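ABC sugar (Ribose) transporter, periplasmic substrate-binding subunit (Rhodobacter sphaeroides, PDB 3L49) probably binds a sugar in the periplasm as the substrate-binding subunit of an ABC transporter. Local coordinates at residues A245-E250 against T272-V277; T15-D20 against G222-P227. All blocks are in the same frame, centred on the assembly; numbering follows the deposited sequence. Where two conformers were deposited one is given.

Gln-246 of contact 1 and Asp-224 of contact 2 join the two contacts directly: Gln-246 N probably hydrogen-bonds Asp-224 O over 2.9 Å, and Pro-248 packs on Trp-19 beside them. Contact 2 comes first along the chain, pairing 15-20 at the start of helix 18-33 with the loop 222-227 after strand 219-222; contact 1 follows entirely later, joining 245-250, where strand 240-245 gives way to helix 248-263, to strand 271-280. Their centres lie about 12 Å apart. Contact 1 lies where chain segments cross between the lobes and contact 2 faces across the cleft beside it, as in type I binding proteins, so that a crossing segment and the cleft wall touch.

Contact 1. Residues A245-E250 against T272-V277; sequences AQQPSE and TFAPAV
Ala-245 and Val-277 face each other as an antiparallel hydrogen-bonded pair, with their CA atoms 5.3 Å apart and both side chains on the same face of the sheet. The two bonds differ in character: Ala-245 N approaches Val-277 O over 2.7 Å at a C=O...N angle of 171°, nearly head-on to the carbonyl, whereas Val-277 N reaches Ala-245 O at 3.1 Å from a bent direction, tilted 26° from the carbonyl plane. The same Ala-245 O also receives a CA-H...O contact from Ala-276 CA at 3.3 Å, and the methyl carbon of Ala-276 lies against it as well.

The backbones stay close through Gln-246 and Ala-276 and diverge after that; from there on side chains make the contact. Gln-247, at the N-cap position of helix 248-263, carries its CG anti to its own carbonyl carbon (chi1 -60°) and then runs out extended, which brings its amide obliquely across the ring of Pro-275. OE1 rests 3.4 Å from CD of that proline, while NE2 comes within 3.2 Å of Pro-275 O at an angle too poor for a hydrogen bond. Further along, the methyl of Ala-274 meets CB of Glu-250, 4.3 Å away. Gln-246 lends CG to loose packing on CB of Ala-276; its OE1 hydrogen-bonds Ser-105 OG and its NE2 an unidentified bound molecule.

These segments are two of the linkers between the lobes. Two backbone bonds join them at one end, then van der Waals contacts, several of polar atoms on carbon, with no hydrogen bond between side chains, a chemistry consistent with a hinge.

Contact 2. Residues T15-D20 against G222-P227; sequences TDHDWD and GVDGSP
His-17, at the N-cap position of helix 18-33, turns its ring obliquely towards Asp-224, with CE1 a loose 4.4 Å from OD2 of the carboxylate. His-17 has a second deposited conformer, so this approach and the bond of NE2 to the unidentified molecule are doubtful; in the conformer given, the ring also meets that of Trp-199.

Next along the helix, Asp-18 has its CG anti to the backbone N (chi1 -169°), which sends the carboxylate out to meet Pro-227 coming from the opposite direction. OD2 lies 3.4 Å from CD of the proline ring, a contact of oxygen with carbon, while the charge of the same oxygen is met by a salt bridge to Lys-22. Pro-227 begins helix 227-234, with Ser-226 as its N-cap, so two helix starts confront each other over the cleft. This is the arrangement of the type I periplasmic binding fold, in which the site lies between two Rossmann-like lobes, lined by loops at the C-terminal ends of parallel strands, as after strand 219-222 here, and by the helix starts that follow.

Trp-19 brings the five-membered part of its indole under Asp-224. The carboxylate stacks offset, its plane 19° from the indole's, with OD1 over one face near CD1 and NE1; CG lies 3.7 Å from Trp-19 CD1, and OD2 sits out by Trp-19 CB at 3.8 Å. With an alanine at Asp-224 the carboxylate is gone, which would probably leave a gap over this face of the indole and the Trp-19 ring less firmly held. Asp-224 also touches Asp-200, whose OD2 accepts the backbone N-H of Ser-226.

Contact 1. Residues A245-E250 against T272-V277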
loop_
_atom_site.group_PDB
_atom_site.type_symbol
_atom_site.label_atom_id
_atom_site.label_comp_id
_atom_site.label_asym_id
_atom_site.label_seq_id
_atom_site.Cartn_x
_atom_site.Cartn_y
_atom_site.Cartn_z
ATOM N N ALA A 245 -5.071 -7.070 6.398
ATOM C CA ALA A 245 -4.312 -6.383 7.437
ATOM C C ALA A 245 -2.826 -6.720 7.419
ATOM O O ALA A 245 -2.440 -7.852 7.709
ATOM C CB ALA A 245 -4.896 -6.677 8.787
ATOM N N GLN A 246 -2.002 -5.715 7.109
ATOM C CA GLN A 246 -0.554 -5.865 7.000
ATOM C C GLN A 246 0.173 -5.500 8.290
ATOM O O GLN A 246 -0.427 -4.985 9.223
ATOM C CB GLN A 246 -0.021 -4.957 5.897
ATOM C CG GLN A 246 -0.521 -5.245 4.496
ATOM C CD GLN A 246 0.168 -4.355 3.497
ATOM O OE1 GLN A 246 1.197 -4.720 2.932
ATOM N NE2 GLN A 246 -0.362 -3.152 3.314
ATOM N N GLN A 247 1.483 -5.743 8.325
ATOM C CA GLN A 247 2.311 -5.336 9.464
ATOM C C GLN A 247 3.428 -4.353 9.070
ATOM O O GLN A 247 4.590 -4.768 8.953
ATOM C CB GLN A 247 2.913 -6.571 10.141
ATOM C CG GLN A 247 1.896 -7.561 10.688
ATOM C CD GLN A 247 2.455 -8.964 10.818
ATOM O OE1 GLN A 247 3.658 -9.157 10.998
ATOM N NE2 GLN A 247 1.578 -9.957 10.739
ATOM N N PRO A 248 3.084 -3.056 8.847
ATOM C CA PRO A 248 4.097 -2.056 8.462
ATOM C C PRO A 248 5.261 -1.916 9.444
ATOM O O PRO A 248 6.402 -1.756 9.009
ATOM C CB PRO A 248 3.297 -0.750 8.382
ATOM C CG PRO A 248 2.039 -1.010 9.130
ATOM C CD PRO A 248 1.742 -2.446 8.878
ATOM N N SER A 249 4.978 -1.998 10.743
ATOM C CA SER A 249 6.028 -1.986 11.762
ATOM C C SER A 249 7.000 -3.160 11.629
ATOM O O SER A 249 8.203 -2.999 11.866
ATOM C CB SER A 249 5.435 -1.928 13.167
ATOM O OG SER A 249 4.886 -0.647 13.414
ATOM N N GLU A 250 6.488 -4.326 11.232
ATOM C CA GLU A 250 7.360 -5.466 10.942
ATOM C C GLU A 250 8.172 -5.279 9.679
ATOM O O GLU A 250 9.370 -5.566 9.678
ATOM C CB GLU A 250 6.582 -6.771 10.857
ATOM C CG GLU A 250 6.528 -7.498 12.164
ATOM C CD GLU A 250 7.879 -8.014 12.637
ATOM O OE1 GLU A 250 8.222 -7.758 13.814
ATOM O OE2 GLU A 250 8.587 -8.680 11.846
ATOM N N THR A 272 11.689 -10.075 1.139
ATOM C CA THR A 272 11.269 -10.573 2.446
ATOM C C THR A 272 9.803 -10.196 2.632
ATOM O O THR A 272 9.452 -9.026 2.521
ATOM C CB THR A 272 12.112 -9.957 3.572
ATOM O OG1 THR A 272 13.497 -10.090 3.241
ATOM C CG2 THR A 272 11.859 -10.655 4.895
ATOM N N PHE A 273 8.953 -11.185 2.887
ATOM C CA PHE A 273 7.554 -10.928 3.216
ATOM C C PHE A 273 7.334 -10.869 4.731
ATOM O O PHE A 273 7.887 -11.676 5.472
ATOM C CB PHE A 273 6.629 -12.005 2.638
ATOM C CG PHE A 273 6.593 -12.056 1.140
ATOM C CD1 PHE A 273 6.363 -13.266 0.492
ATOM C CD2 PHE A 273 6.785 -10.914 0.371
ATOM C CE1 PHE A 273 6.315 -13.334 -0.900
ATOM C CE2 PHE A 273 6.746 -10.973 -1.017
ATOM C CZ PHE A 273 6.507 -12.184 -1.655
ATOM N N ALA A 274 6.536 -9.903 5.182
ATOM C CA ALA A 274 5.906 -9.965 6.503
ATOM C C ALA A 274 4.562 -10.661 6.293
ATOM O O ALA A 274 4.072 -10.686 5.169
ATOM C CB ALA A 274 5.712 -8.572 7.084
ATOM N N PRO A 275 3.995 -11.282 7.350
ATOM C CA PRO A 275 2.662 -11.872 7.207
ATOM C C PRO A 275 1.551 -10.830 7.115
ATOM O O PRO A 275 1.702 -9.707 7.597
ATOM C CB PRO A 275 2.487 -12.673 8.504
ATOM C CG PRO A 275 3.855 -12.774 9.101
ATOM C CD PRO A 275 4.552 -11.532 8.692
ATOM N N ALA A 276 0.450 -11.217 6.489
ATOM C CA ALA A 276 -0.764 -10.427 6.484
ATOM C C ALA A 276 -1.951 -11.367 6.607
ATOM O O ALA A 276 -1.873 -12.523 6.200
ATOM C CB ALA A 276 -0.860 -9.621 5.224
ATOM N N VAL A 277 -3.041 -10.882 7.189
ATOM C CA VAL A 277 -4.257 -11.686 7.335
ATOM C C VAL A 277 -5.382 -11.000 6.570
ATOM O O VAL A 277 -5.356 -9.785 6.403
ATOM C CB VAL A 277 -4.701 -11.833 8.818
ATOM C CG1 VAL A 277 -5.476 -13.137 9.026
ATOM C CG2 VAL A 277 -3.512 -11.777 9.767
#

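Contact 2. Residues T15-D20 against G222-P227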
loop_
_atom_site.group_PDB
_atom_site.type_symbol
_atom_site.label_atom_id
_atom_site.label_comp_id
_atom_site.label_asym_id
_atom_site.label_seq_id
_atom_site.Cartn_x
_atom_site.Cartn_y
_atom_site.Cartn_z
ATOM N N THR A 15 4.501 10.305 5.244
ATOM C CA THR A 15 4.103 9.724 6.530
ATOM C C THR A 15 2.692 10.228 6.829
ATOM O O THR A 15 2.264 10.274 7.986
ATOM C CB THR A 15 5.053 10.125 7.695
ATOM O OG1 THR A 15 4.862 11.507 8.024
ATOM C CG2 THR A 15 6.520 9.876 7.347
ATOM N N ASP A 16 1.991 10.603 5.758
ATOM C CA ASP A 16 0.683 11.258 5.803
ATOM C C ASP A 16 -0.398 10.420 6.490
ATOM O O ASP A 16 -1.277 10.971 7.153
ATOM C CB ASP A 16 0.246 11.612 4.372
ATOM C CG ASP A 16 -0.822 12.694 4.323
ATOM O OD1 ASP A 16 -0.559 13.821 4.802
ATOM O OD2 ASP A 16 -1.917 12.421 3.776
ATOM N N HIS A 17 -0.294 9.106 6.424
ATOM C CA HIS A 17 -1.277 8.174 6.943
ATOM C C HIS A 17 -0.482 7.076 7.573
ATOM O O HIS A 17 0.678 6.788 7.381
ATOM C CB HIS A 17 -2.234 7.589 5.906
ATOM C CG HIS A 17 -1.551 6.793 4.840
ATOM N ND1 HIS A 17 -1.495 5.417 4.864
ATOM C CD2 HIS A 17 -0.892 7.179 3.721
ATOM C CE1 HIS A 17 -0.835 4.989 3.803
ATOM N NE2 HIS A 17 -0.458 6.037 3.095
ATOM N N ASP A 18 -1.325 6.269 8.194
ATOM C CA ASP A 18 -0.947 5.358 9.284
ATOM C C ASP A 18 0.071 4.273 8.919
ATOM O O ASP A 18 0.980 4.007 9.658
ATOM C CB ASP A 18 -2.199 4.704 9.859
ATOM C CG ASP A 18 -1.945 3.977 11.137
ATOM O OD1 ASP A 18 -1.551 4.626 12.115
ATOM O OD2 ASP A 18 -2.150 2.759 11.189
ATOM N N TRP A 19 -0.130 3.628 7.797
ATOM C CA TRP A 19 0.733 2.566 7.376
ATOM C C TRP A 19 2.113 3.142 7.122
ATOM O O TRP A 19 3.094 2.629 7.599
ATOM C CB TRP A 19 0.171 1.864 6.132
ATOM C CG TRP A 19 0.840 0.588 5.739
ATOM C CD1 TRP A 19 0.403 -0.669 5.960
ATOM C CD2 TRP A 19 2.059 0.454 5.026
ATOM N NE1 TRP A 19 1.258 -1.559 5.437
ATOM C CE2 TRP A 19 2.285 -0.898 4.847
ATOM C CE3 TRP A 19 2.967 1.352 4.495
ATOM C CZ2 TRP A 19 3.373 -1.361 4.209
ATOM C CZ3 TRP A 19 4.030 0.891 3.866
ATOM C CH2 TRP A 19 4.242 -0.452 3.722
ATOM N N ASP A 20 2.159 4.237 6.390
ATOM C CA ASP A 20 3.417 4.886 6.034
ATOM C C ASP A 20 4.190 5.340 7.259
ATOM O O ASP A 20 5.396 5.146 7.327
ATOM C CB ASP A 20 3.156 6.087 5.125
ATOM C CG ASP A 20 2.767 5.683 3.717
ATOM O OD1 ASP A 20 2.312 4.537 3.517
ATOM O OD2 ASP A 20 2.904 6.523 2.807
ATOM N N GLY A 222 -10.655 -3.307 0.945
ATOM C CA GLY A 222 -9.372 -2.628 0.787
ATOM C C GLY A 222 -8.257 -3.349 1.499
ATOM O O GLY A 222 -8.452 -4.444 2.021
ATOM N N VAL A 223 -7.088 -2.715 1.530
ATOM C CA VAL A 223 -5.859 -3.331 2.019
ATOM C C VAL A 223 -5.154 -2.362 2.953
ATOM O O VAL A 223 -5.079 -1.184 2.639
ATOM C CB VAL A 223 -4.893 -3.642 0.843
ATOM C CG1 VAL A 223 -3.494 -4.015 1.353
ATOM C CG2 VAL A 223 -5.447 -4.733 -0.081
ATOM N N ASP A 224 -4.699 -2.863 4.107
ATOM C CA ASP A 224 -3.670 -2.252 4.990
ATOM C C ASP A 224 -3.897 -2.607 6.438
ATOM O O ASP A 224 -2.973 -3.028 7.123
ATOM C CB ASP A 224 -3.533 -0.725 4.876
ATOM C CG ASP A 224 -2.571 -0.305 3.783
ATOM O OD1 ASP A 224 -2.001 -1.200 3.127
ATOM O OD2 ASP A 224 -2.411 0.913 3.568
ATOM N N GLY A 225 -5.128 -2.427 6.898
ATOM C CA GLY A 225 -5.456 -2.654 8.294
ATOM C C GLY A 225 -5.362 -1.396 9.142
ATOM O O GLY A 225 -5.009 -1.469 10.325
ATOM N N SER A 226 -5.675 -0.247 8.541
ATOM C CA SER A 226 -5.755 1.029 9.266
ATOM C C SER A 226 -6.874 0.938 10.301
ATOM O O SER A 226 -7.978 0.490 9.966
ATOM C CB SER A 226 -5.999 2.201 8.302
ATOM O OG SER A 226 -7.355 2.271 7.890
ATOM N N PRO A 227 -6.586 1.339 11.564
ATOM C CA PRO A 227 -7.477 1.149 12.719
ATOM C C PRO A 227 -8.943 1.522 12.486
ATOM O O PRO A 227 -9.828 0.808 12.958
ATOM C CB PRO A 227 -6.853 2.050 13.787
ATOM C CG PRO A 227 -5.408 2.025 13.467
ATOM C CD PRO A 227 -5.334 2.014 11.964
#